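Local coordinates for septation protein imp2 (Schizosaccharomyces pombe, PDB 5C1F), which binds membrane phospholipids through its F-BAR domain and is required for normal septation, taking part in disassembly of the medial ring, at residues 257-260 with 261-264. Sequence-based numbering, arbitrary orientation.
Sequences SQDV and LEFI
Gln258 and Glu262, one helical turn apart, are joined twice, through the backbone and again through their side chains. In the outer link NE2 of Gln258 donates to OE2 of Glu262 over 3.2 Å, and the bond is nearly straight at 175°. The acceptor lies in the amide plane, whereas NE2 comes to OE2 from the anti side and somewhat out of the carboxylate plane; the two planes are almost perpendicular, 82° apart. Gln258 reaches it by a bend at chi2 (63°), which turns its amide along the helix toward the extended Glu262 chain. Beneath this bridge four i to i+4 backbone bonds run in sequence, from Leu261 N to Ser257 O (3.1 Å) through to Ile264 N on Val260 O (2.9 Å).

The short helix 256-267 follows the long helices of the F-BAR domain, the elongated helical dimer that binds membranes, and a disulfide ties Cys254, just before this helix, to Cys70 at the start of helix 69-155. One side of it is buried and packs on the second subunit: Val260 on Glu216, Phe263 on Arg26 and Ile264 on Phe8 of that chain. Within the turn, Val260 CG1 and Ile264 CD1 lie 4.2 Å apart, a loose apolar contact.

The carboxylates of Asp259 and Glu262 come near each other, OD1 of Asp259 lying 4.5 Å from OE1 of Glu262, a like-charge approach probably eased by the other partners of Asp259. The backbone N atoms of Cys70 and Leu71 donate to OD1 and OD2 respectively, and OD2 also forms a salt bridge with Arg219 of the second subunit.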
loop_
_atom_site.group_PDB
_atom_site.type_symbol
_atom_site.label_atom_id
_atom_site.label_comp_id
_atom_site.label_asym_id
_atom_site.label_seq_id
_atom_site.Cartn_x
_atom_site.Cartn_y
_atom_site.Cartn_z
ATOM N N SER A 257 -32.096 -14.488 -1.235
ATOM C CA SER A 257 -33.231 -15.408 -1.183
ATOM C C SER A 257 -32.837 -16.822 -1.615
ATOM O O SER A 257 -33.318 -17.804 -1.049
ATOM C CB SER A 257 -34.383 -14.893 -2.050
ATOM O OG SER A 257 -33.973 -14.694 -3.390
ATOM N N GLN A 258 -31.956 -16.929 -2.607
ATOM C CA GLN A 258 -31.484 -18.240 -3.046
ATOM C C GLN A 258 -30.616 -18.881 -1.961
ATOM O O GLN A 258 -30.699 -20.084 -1.720
ATOM C CB GLN A 258 -30.709 -18.132 -4.365
ATOM C CG GLN A 258 -30.202 -19.468 -4.920
ATOM C CD GLN A 258 -31.324 -20.435 -5.278
ATOM O OE1 GLN A 258 -32.439 -20.022 -5.601
ATOM N NE2 GLN A 258 -31.030 -21.730 -5.223
ATOM N N ASP A 259 -29.797 -18.067 -1.303
ATOM C CA ASP A 259 -28.960 -18.530 -0.201
ATOM C C ASP A 259 -29.791 -19.046 0.974
ATOM O O ASP A 259 -29.441 -20.051 1.598
ATOM C CB ASP A 259 -28.039 -17.404 0.276
ATOM C CG ASP A 259 -26.622 -17.549 -0.241
ATOM O OD1 ASP A 259 -26.406 -18.332 -1.195
ATOM O OD2 ASP A 259 -25.720 -16.875 0.308
ATOM N N VAL A 260 -30.885 -18.355 1.279
ATOM C CA VAL A 260 -31.735 -18.751 2.398
ATOM C C VAL A 260 -32.438 -20.071 2.080
ATOM O O VAL A 260 -32.552 -20.948 2.935
ATOM C CB VAL A 260 -32.773 -17.662 2.738
ATOM C CG1 VAL A 260 -33.768 -18.167 3.778
ATOM C CG2 VAL A 260 -32.074 -16.407 3.242
ATOM N N LEU A 261 -32.890 -20.207 0.837
ATOM C CA LEU A 261 -33.467 -21.451 0.344
ATOM C C LEU A 261 -32.489 -22.616 0.508
ATOM O O LEU A 261 -32.838 -23.656 1.064
ATOM C CB LEU A 261 -33.873 -21.295 -1.127
ATOM C CG LEU A 261 -34.705 -22.380 -1.819
ATOM C CD1 LEU A 261 -35.559 -21.754 -2.912
ATOM C CD2 LEU A 261 -33.827 -23.480 -2.407
ATOM N N GLU A 262 -31.265 -22.437 0.023
ATOM C CA GLU A 262 -30.255 -23.486 0.115
ATOM C C GLU A 262 -29.846 -23.751 1.561
ATOM O O GLU A 262 -29.505 -24.880 1.926
ATOM C CB GLU A 262 -29.028 -23.116 -0.714
ATOM C CG GLU A 262 -29.298 -22.997 -2.200
ATOM C CD GLU A 262 -28.041 -22.701 -2.987
ATOM O OE1 GLU A 262 -26.963 -22.598 -2.362
ATOM O OE2 GLU A 262 -28.128 -22.572 -4.226
ATOM N N PHE A 263 -29.869 -22.705 2.379
ATOM C CA PHE A 263 -29.587 -22.849 3.798
ATOM C C PHE A 263 -30.628 -23.761 4.432
ATOM O O PHE A 263 -30.292 -24.669 5.192
ATOM C CB PHE A 263 -29.571 -21.483 4.488
ATOM C CG PHE A 263 -29.355 -21.551 5.976
ATOM C CD1 PHE A 263 -28.074 -21.604 6.500
ATOM C CD2 PHE A 263 -30.431 -21.546 6.848
ATOM C CE1 PHE A 263 -27.870 -21.661 7.866
ATOM C CE2 PHE A 263 -30.233 -21.604 8.216
ATOM C CZ PHE A 263 -28.952 -21.661 8.725
ATOM N N ILE A 264 -31.892 -23.517 4.099
ATOM C CA ILE A 264 -32.992 -24.315 4.622
ATOM C C ILE A 264 -32.824 -25.788 4.253
ATOM O O ILE A 264 -32.943 -26.660 5.110
ATOM C CB ILE A 264 -34.355 -23.788 4.112
ATOM C CG1 ILE A 264 -34.664 -22.435 4.757
ATOM C CG2 ILE A 264 -35.466 -24.774 4.421
ATOM C CD1 ILE A 264 -35.939 -21.786 4.261
#